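Periplasmic branched-chain amino acid-binding protein (Burkholderia mallei, PDB 3I09) probably captures a small carboxylate or branched-chain amino acid in the periplasm for an ABC transporter, and here holds acetoacetic acid between its two lobes. Local coordinates at residues Thr107-Gln112 / Thr117-Tyr122; Ala103-Leu108 / Gly153-Lys158. All coordinates share one frame; numbering follows the deposited sequence.

Contact 1. Residues Thr107-Gln112 / Thr117-Tyr122. With AAE (acetoacetic acid), chain C.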
ATOM      1  N   THR A 107      -6.218  -2.631  -9.890  1.00 12.49           N
ATOM      2  CA  THR A 107      -6.053  -3.441 -11.082  1.00 13.02           C
ATOM      3  C   THR A 107      -5.599  -4.881 -10.748  1.00 12.42           C
ATOM      4  O   THR A 107      -5.941  -5.863 -11.422  1.00 12.14           O
ATOM      5  CB  THR A 107      -4.970  -2.774 -12.006  1.00 13.13           C
ATOM      6  OG1 THR A 107      -5.189  -1.361 -12.044  1.00 17.95           O
ATOM      7  CG2 THR A 107      -5.062  -3.317 -13.352  1.00 16.15           C
ATOM      8  N   LEU A 108      -4.776  -4.989  -9.712  1.00 11.57           N
ATOM      9  CA  LEU A 108      -4.212  -6.247  -9.283  1.00 12.52           C
ATOM     10  C   LEU A 108      -5.246  -7.309  -8.896  1.00 12.35           C
ATOM     11  O   LEU A 108      -4.927  -8.477  -8.939  1.00 13.28           O
ATOM     12  CB  LEU A 108      -3.258  -6.017  -8.097  1.00 12.31           C
ATOM     13  CG  LEU A 108      -1.908  -5.452  -8.494  1.00 15.68           C
ATOM     14  CD1 LEU A 108      -1.265  -4.824  -7.219  1.00 15.12           C
ATOM     15  CD2 LEU A 108      -0.944  -6.549  -9.166  1.00 13.02           C
ATOM     16  N   THR A 109      -6.457  -6.880  -8.509  1.00 11.62           N
ATOM     17  CA  THR A 109      -7.523  -7.807  -8.135  1.00 10.54           C
ATOM     18  C   THR A 109      -8.771  -7.605  -8.989  1.00 10.88           C
ATOM     19  O   THR A 109      -9.854  -8.022  -8.643  1.00 11.97           O
ATOM     20  CB  THR A 109      -7.866  -7.656  -6.645  1.00 12.10           C
ATOM     21  OG1 THR A 109      -8.270  -6.312  -6.389  1.00 12.10           O
ATOM     22  CG2 THR A 109      -6.613  -8.023  -5.762  1.00  9.36           C
ATOM     23  N   ASN A 110      -8.582  -6.965 -10.138  1.00 12.02           N
ATOM     24  CA  ASN A 110      -9.665  -6.591 -11.012  1.00 11.94           C
ATOM     25  C   ASN A 110      -9.283  -6.962 -12.438  1.00 11.10           C
ATOM     26  O   ASN A 110      -9.215  -8.161 -12.723  1.00 12.26           O
ATOM     27  CB  ASN A 110     -10.029  -5.123 -10.793  1.00 11.74           C
ATOM     28  CG  ASN A 110     -10.956  -4.954  -9.620  1.00 13.38           C
ATOM     29  OD1 ASN A 110     -12.158  -5.328  -9.699  1.00 13.63           O
ATOM     30  ND2 ASN A 110     -10.423  -4.442  -8.509  1.00 11.95           N
ATOM     31  N   GLU A 111      -8.974  -5.989 -13.293  1.00 13.43           N
ATOM     32  CA  GLU A 111      -8.655  -6.293 -14.696  1.00 13.45           C
ATOM     33  C   GLU A 111      -7.488  -7.272 -14.851  1.00 14.50           C
ATOM     34  O   GLU A 111      -7.432  -7.996 -15.846  1.00 13.92           O
ATOM     35  CB  GLU A 111      -8.365  -5.017 -15.487  1.00 15.11           C
ATOM     36  CG  GLU A 111      -9.571  -4.106 -15.705  1.00 16.22           C
ATOM     37  CD  GLU A 111      -9.870  -3.171 -14.549  1.00 18.58           C
ATOM     38  OE1 GLU A 111      -9.136  -3.194 -13.518  1.00 13.75           O
ATOM     39  OE2 GLU A 111     -10.837  -2.379 -14.700  1.00 18.40           O
ATOM     40  N   GLN A 112      -6.541  -7.253 -13.909  1.00 14.48           N
ATOM     41  CA  GLN A 112      -5.369  -8.114 -13.974  1.00 15.02           C
ATOM     42  C   GLN A 112      -5.299  -9.109 -12.825  1.00 15.39           C
ATOM     43  O   GLN A 112      -4.210  -9.538 -12.426  1.00 14.79           O
ATOM     44  CB  GLN A 112      -4.102  -7.260 -14.092  1.00 15.46           C
ATOM     45  CG  GLN A 112      -4.135  -6.452 -15.404  1.00 19.09           C
ATOM     46  CD  GLN A 112      -2.921  -5.558 -15.652  1.00 25.38           C
ATOM     47  OE1 GLN A 112      -3.066  -4.378 -16.041  1.00 31.78           O
ATOM     48  NE2 GLN A 112      -1.741  -6.103 -15.483  1.00 25.32           N
ATOM     49  N   THR A 117      -2.246 -14.391  -7.059  1.00 12.74           N
ATOM     50  CA  THR A 117      -1.964 -13.052  -6.549  1.00 12.51           C
ATOM     51  C   THR A 117      -2.714 -12.792  -5.259  1.00 11.66           C
ATOM     52  O   THR A 117      -3.896 -13.102  -5.163  1.00 10.73           O
ATOM     53  CB  THR A 117      -2.373 -12.028  -7.585  1.00 13.90           C
ATOM     54  OG1 THR A 117      -1.650 -12.294  -8.806  1.00 16.81           O
ATOM     55  CG2 THR A 117      -2.118 -10.569  -7.071  1.00 11.66           C
ATOM     56  N   VAL A 118      -2.022 -12.232  -4.276  1.00 10.57           N
ATOM     57  CA  VAL A 118      -2.649 -11.741  -3.081  1.00 10.16           C
ATOM     58  C   VAL A 118      -2.304 -10.257  -2.968  1.00 12.17           C
ATOM     59  O   VAL A 118      -1.124  -9.899  -3.068  1.00 11.27           O
ATOM     60  CB  VAL A 118      -2.141 -12.491  -1.845  1.00 11.24           C
ATOM     61  CG1 VAL A 118      -2.756 -11.905  -0.555  1.00  9.54           C
ATOM     62  CG2 VAL A 118      -2.470 -13.976  -1.993  1.00 11.88           C
ATOM     63  N   HIS A 119      -3.322  -9.417  -2.723  1.00 11.21           N
ATOM     64  CA  HIS A 119      -3.107  -7.988  -2.506  1.00 11.26           C
ATOM     65  C   HIS A 119      -3.386  -7.741  -1.031  1.00 12.14           C
ATOM     66  O   HIS A 119      -4.522  -7.792  -0.571  1.00 11.58           O
ATOM     67  CB  HIS A 119      -3.976  -7.140  -3.449  1.00 11.77           C
ATOM     68  CG  HIS A 119      -3.431  -5.746  -3.685  1.00 10.54           C
ATOM     69  ND1 HIS A 119      -4.127  -4.794  -4.395  1.00 14.13           N
ATOM     70  CD2 HIS A 119      -2.238  -5.182  -3.381  1.00 13.02           C
ATOM     71  CE1 HIS A 119      -3.419  -3.680  -4.453  1.00 11.15           C
ATOM     72  NE2 HIS A 119      -2.262  -3.885  -3.850  1.00 11.70           N
ATOM     73  N   TYR A 120      -2.309  -7.524  -0.276  1.00 10.80           N
ATOM     74  CA  TYR A 120      -2.343  -7.783   1.146  1.00 10.66           C
ATOM     75  C   TYR A 120      -2.740  -6.617   2.055  1.00 11.37           C
ATOM     76  O   TYR A 120      -3.436  -6.848   3.061  1.00 10.52           O
ATOM     77  CB  TYR A 120      -1.013  -8.356   1.629  1.00 10.56           C
ATOM     78  CG  TYR A 120      -1.075  -9.082   2.968  1.00 10.39           C
ATOM     79  CD1 TYR A 120      -1.379 -10.442   3.030  1.00  8.90           C
ATOM     80  CD2 TYR A 120      -0.719  -8.428   4.166  1.00 12.77           C
ATOM     81  CE1 TYR A 120      -1.377 -11.128   4.246  1.00 12.17           C
ATOM     82  CE2 TYR A 120      -0.740  -9.105   5.400  1.00 10.26           C
ATOM     83  CZ  TYR A 120      -1.045 -10.466   5.423  1.00 11.90           C
ATOM     84  OH  TYR A 120      -1.086 -11.168   6.606  1.00 11.42           O
ATOM     85  N   ALA A 121      -2.264  -5.410   1.754  1.00 12.22           N
ATOM     86  CA  ALA A 121      -2.316  -4.295   2.726  1.00 11.62           C
ATOM     87  C   ALA A 121      -3.384  -3.237   2.506  1.00 11.99           C
ATOM     88  O   ALA A 121      -4.060  -2.814   3.458  1.00 12.13           O
ATOM     89  CB  ALA A 121      -0.948  -3.637   2.855  1.00 11.25           C
ATOM     90  N   TYR A 122      -3.516  -2.776   1.279  1.00 11.01           N
ATOM     91  CA  TYR A 122      -4.442  -1.695   0.919  1.00 11.77           C
ATOM     92  C   TYR A 122      -4.604  -1.710  -0.598  1.00 11.43           C
ATOM     93  O   TYR A 122      -3.831  -2.343  -1.282  1.00 10.82           O
ATOM     94  CB  TYR A 122      -3.948  -0.317   1.351  1.00 11.94           C
ATOM     95  CG  TYR A 122      -2.826   0.208   0.526  1.00 10.55           C
ATOM     96  CD1 TYR A 122      -1.562  -0.373   0.589  1.00 10.94           C
ATOM     97  CD2 TYR A 122      -3.041   1.183  -0.445  1.00 10.93           C
ATOM     98  CE1 TYR A 122      -0.507   0.079  -0.238  1.00 11.21           C
ATOM     99  CE2 TYR A 122      -1.987   1.669  -1.243  1.00 12.37           C
ATOM    100  CZ  TYR A 122      -0.745   1.099  -1.160  1.00 12.50           C
ATOM    101  OH  TYR A 122       0.274   1.565  -1.975  1.00 12.17           O
TER
HETATM  102  O1  AAE C 501       1.127   1.717  -5.917  1.00 12.11           O
HETATM  103  C2  AAE C 501       1.954   2.646  -5.904  1.00 12.90           C
HETATM  104  O3  AAE C 501       2.657   2.934  -6.898  1.00 10.60           O
HETATM  105  C4  AAE C 501       2.063   3.494  -4.648  1.00 12.11           C
HETATM  106  C5  AAE C 501       3.123   2.968  -3.721  1.00 16.14           C
HETATM  107  O8  AAE C 501       3.638   1.837  -3.890  1.00 11.84           O
HETATM  108  C9  AAE C 501       3.388   3.812  -2.509  1.00 12.93           C
HETATM  109  O   HOH W   1      -6.612  -4.557  -5.306  1.00 12.72           O

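Contact 2. Residues Ala103-Leu108 / Gly153-Lys158. With AAE (acetoacetic acid), chain C.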
ATOM      1  N   ALA A 103       2.235  -1.801  -3.244  1.00 11.50           N
ATOM      2  CA  ALA A 103       1.570  -1.163  -4.367  1.00 12.00           C
ATOM      3  C   ALA A 103       0.076  -1.105  -4.133  1.00 13.09           C
ATOM      4  O   ALA A 103      -0.498  -1.949  -3.468  1.00 13.37           O
ATOM      5  CB  ALA A 103       1.880  -1.898  -5.688  1.00 11.02           C
ATOM      6  N   GLY A 104      -0.549  -0.058  -4.660  1.00 11.63           N
ATOM      7  CA  GLY A 104      -1.953   0.163  -4.455  1.00 12.24           C
ATOM      8  C   GLY A 104      -2.943  -0.139  -5.534  1.00 11.85           C
ATOM      9  O   GLY A 104      -4.106  -0.305  -5.234  1.00 11.43           O
ATOM     10  N   ALA A 105      -2.530  -0.175  -6.800  1.00 12.05           N
ATOM     11  CA  ALA A 105      -3.531  -0.204  -7.865  1.00 11.89           C
ATOM     12  C   ALA A 105      -4.505  -1.370  -7.707  1.00 12.20           C
ATOM     13  O   ALA A 105      -4.089  -2.547  -7.662  1.00 12.36           O
ATOM     14  CB  ALA A 105      -2.880  -0.263  -9.252  1.00 12.72           C
ATOM     15  N   ASP A 106      -5.806  -1.057  -7.685  1.00 12.28           N
ATOM     16  CA  ASP A 106      -6.832  -2.113  -7.580  1.00 12.23           C
ATOM     17  C   ASP A 106      -6.921  -3.019  -8.819  1.00 12.78           C
ATOM     18  O   ASP A 106      -7.594  -4.047  -8.786  1.00 12.60           O
ATOM     19  CB  ASP A 106      -8.207  -1.548  -7.174  1.00 13.24           C
ATOM     20  CG  ASP A 106      -8.910  -0.765  -8.274  1.00 17.33           C
ATOM     21  OD1 ASP A 106      -8.265  -0.280  -9.221  1.00 15.95           O
ATOM     22  OD2 ASP A 106     -10.151  -0.580  -8.138  1.00 21.08           O
ATOM     23  N   THR A 107      -6.218  -2.631  -9.890  1.00 12.49           N
ATOM     24  CA  THR A 107      -6.053  -3.441 -11.082  1.00 13.02           C
ATOM     25  C   THR A 107      -5.599  -4.881 -10.748  1.00 12.42           C
ATOM     26  O   THR A 107      -5.941  -5.863 -11.422  1.00 12.14           O
ATOM     27  CB  THR A 107      -4.970  -2.774 -12.006  1.00 13.13           C
ATOM     28  OG1 THR A 107      -5.189  -1.361 -12.044  1.00 17.95           O
ATOM     29  CG2 THR A 107      -5.062  -3.317 -13.352  1.00 16.15           C
ATOM     30  N   LEU A 108      -4.776  -4.989  -9.712  1.00 11.57           N
ATOM     31  CA  LEU A 108      -4.212  -6.247  -9.283  1.00 12.52           C
ATOM     32  C   LEU A 108      -5.246  -7.309  -8.896  1.00 12.35           C
ATOM     33  O   LEU A 108      -4.927  -8.477  -8.939  1.00 13.28           O
ATOM     34  CB  LEU A 108      -3.258  -6.017  -8.097  1.00 12.31           C
ATOM     35  CG  LEU A 108      -1.908  -5.452  -8.494  1.00 15.68           C
ATOM     36  CD1 LEU A 108      -1.265  -4.824  -7.219  1.00 15.12           C
ATOM     37  CD2 LEU A 108      -0.944  -6.549  -9.166  1.00 13.02           C
ATOM     38  N   GLY A 153      -1.279   6.391 -10.061  1.00 12.17           N
ATOM     39  CA  GLY A 153      -2.023   7.642 -10.115  1.00 12.31           C
ATOM     40  C   GLY A 153      -3.318   7.491 -10.870  1.00 13.82           C
ATOM     41  O   GLY A 153      -4.379   7.948 -10.415  1.00 13.28           O
ATOM     42  N   LYS A 154      -3.241   6.845 -12.034  1.00 13.70           N
ATOM     43  CA  LYS A 154      -4.399   6.674 -12.899  0.50 14.41           C
ATOM     44  C   LYS A 154      -5.509   5.870 -12.210  1.00 13.30           C
ATOM     45  O   LYS A 154      -6.685   6.246 -12.264  1.00 13.10           O
ATOM     46  CB  LYS A 154      -3.985   6.018 -14.224  0.50 14.62           C
ATOM     47  CG  LYS A 154      -3.032   6.886 -15.040  0.50 18.16           C
ATOM     48  CD  LYS A 154      -2.662   6.260 -16.392  0.50 20.50           C
ATOM     49  CE  LYS A 154      -1.324   6.793 -16.904  0.50 20.70           C
ATOM     50  NZ  LYS A 154      -0.871   6.090 -18.143  0.50 18.96           N
ATOM     51  N   ALA A 155      -5.133   4.786 -11.553  1.00 12.91           N
ATOM     52  CA  ALA A 155      -6.098   3.956 -10.836  1.00 11.94           C
ATOM     53  C   ALA A 155      -6.729   4.736  -9.688  1.00 12.40           C
ATOM     54  O   ALA A 155      -7.950   4.685  -9.509  1.00 13.95           O
ATOM     55  CB  ALA A 155      -5.463   2.690 -10.312  1.00 12.09           C
ATOM     56  N   LEU A 156      -5.922   5.514  -8.974  1.00 11.03           N
ATOM     57  CA  LEU A 156      -6.412   6.171  -7.765  1.00 12.21           C
ATOM     58  C   LEU A 156      -7.308   7.313  -8.163  1.00 12.55           C
ATOM     59  O   LEU A 156      -8.335   7.511  -7.546  1.00 12.61           O
ATOM     60  CB  LEU A 156      -5.269   6.662  -6.875  1.00 11.52           C
ATOM     61  CG  LEU A 156      -5.610   7.417  -5.580  1.00 11.40           C
ATOM     62  CD1 LEU A 156      -6.564   6.609  -4.643  1.00 13.05           C
ATOM     63  CD2 LEU A 156      -4.305   7.704  -4.858  1.00 11.42           C
ATOM     64  N   GLU A 157      -6.927   8.049  -9.203  1.00 12.87           N
ATOM     65  CA  GLU A 157      -7.770   9.123  -9.716  0.50 13.46           C
ATOM     66  C   GLU A 157      -9.113   8.550 -10.176  1.00 13.09           C
ATOM     67  O   GLU A 157     -10.169   9.121  -9.905  1.00 13.30           O
ATOM     68  CB  GLU A 157      -7.078   9.884 -10.866  0.50 13.38           C
ATOM     69  CG  GLU A 157      -7.967  10.973 -11.510  0.50 14.85           C
ATOM     70  CD  GLU A 157      -7.358  11.636 -12.750  0.50 18.07           C
ATOM     71  OE1 GLU A 157      -6.145  11.944 -12.771  0.50 19.68           O
ATOM     72  OE2 GLU A 157      -8.114  11.890 -13.706  0.50 23.48           O
ATOM     73  N   LYS A 158      -9.088   7.428 -10.880  1.00 13.63           N
ATOM     74  CA  LYS A 158     -10.357   6.857 -11.350  1.00 14.51           C
ATOM     75  C   LYS A 158     -11.267   6.393 -10.199  1.00 14.17           C
ATOM     76  O   LYS A 158     -12.454   6.725 -10.186  1.00 13.24           O
ATOM     77  CB  LYS A 158     -10.131   5.717 -12.354  1.00 16.42           C
ATOM     78  CG  LYS A 158     -11.362   4.903 -12.739  1.00 20.12           C
ATOM     79  CD  LYS A 158     -12.343   5.683 -13.547  1.00 27.38           C
ATOM     80  CE  LYS A 158     -13.210   4.757 -14.439  1.00 31.26           C
ATOM     81  NZ  LYS A 158     -13.953   3.718 -13.647  1.00 34.30           N
TER
HETATM   82  O1  AAE C 501       1.127   1.717  -5.917  1.00 12.11           O
HETATM   83  C2  AAE C 501       1.954   2.646  -5.904  1.00 12.90           C
HETATM   84  O3  AAE C 501       2.657   2.934  -6.898  1.00 10.60           O
HETATM   85  C4  AAE C 501       2.063   3.494  -4.648  1.00 12.11           C
HETATM   86  C5  AAE C 501       3.123   2.968  -3.721  1.00 16.14           C
HETATM   87  O8  AAE C 501       3.638   1.837  -3.890  1.00 11.84           O
HETATM   88  C9  AAE C 501       3.388   3.812  -2.509  1.00 12.93           C
HETATM   89  O   HOH W   2      -8.951   1.984 -10.535  1.00 18.54           O

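Contact 1. Residues Thr107-Gln112 / Thr117-Tyr122
The CD1 methyl of L108 lies over one face of the H119 imidazole, a CH-pi contact with CD1 3.8 Å from the ring centroid and 17° off the ring normal. A buried, apolar leucine suits this site between the imidazole and A84 and L85 of helix 81-94, since its methyl can lie on the ring without needing a polar partner; CD1 comes to 3.6 Å from H119 NE2. The opposite face has the carbonyl oxygen of Y122, 3.3 Å above the plane and displaced toward the rim. T109 works at the ring's edge: its CG2 packs at 3.6 Å against H119 CB, while water 1, in the ring plane, joins T109 OG1 to H119 ND1 (2.7 Å from the water). H119 belongs to strand 117-119, an edge strand of the mixed sheet in one lobe of this type I periplasmic binding protein, and its CG is anti to the backbone N (chi1 -157°), carrying the ring toward the loop. There NE2 probably hydrogen-bonds the carbonyl of A103, giving both ring nitrogens polar partners, which probably limits ring rotation. Two residues earlier on the strand, T117 CG2 rests 4.0 Å from L108 O, and T117 OG1 hydrogen-bonds N88 of helix 81-94.

Contact 2. Residues Ala103-Leu108 / Gly153-Lys158
The wall of the acetoacetate pocket continues here into the interface between the two lobes, where the loop 103-108 meets helix 151-166. G104 belongs to the pocket itself: its backbone N donates to O1 of the ligand at 2.7 Å with a nearly straight N-H...O angle of 168°. Glycine brings only a main chain to this spot, and A103 adds its CA, 3.3 Å from ligand O1. Next along the loop, the CB of A105 meets the CB of A155 at 4.1 Å, methyl against methyl. Two alanines suit such a place, since their short side chains let the loop and helix backbones come close, with CA atoms 5.7 Å apart. D106 OD1 and T107 OG1 lie more loosely beside the A155 methyl, both from the loop side. Direct hydrogen bonds are absent between the segments; water 2 bridges them instead, donating to D106 OD1 at 2.7 Å and to A155 O at 3.1 Å. The other carboxylate oxygen of D106 makes a salt bridge to R370 and accepts from N159 ND2 farther along the helix, which probably favours the charged aspartate. A loop giving a backbone N-H to the ligand and meeting a helix of the other lobe is consistent with the ligand-bound cleft of a type I periplasmic binding protein.

Contacts 1 and 2 use overlapping parts of the same loop and share T107 and L108; their centres lie 10 Å apart. Contact 1 fixes the loop to the edge strand of its own lobe, whereas contact 2 carries it across to helix 151-166 of the other lobe. They meet directly where H119 NE2 lies 2.6 Å from A103 O, a probable hydrogen bond just ahead of the ligand-binding G104. Y122 brings contact 1 to the same pocket: its OH is hydrogen-bonded to G102 O, merely packs against G104 N at 3.2 Å, and approaches ligand C5 at 3.6 Å. S81, N80 and Y150 complete the hydrogen bonding of acetoacetate.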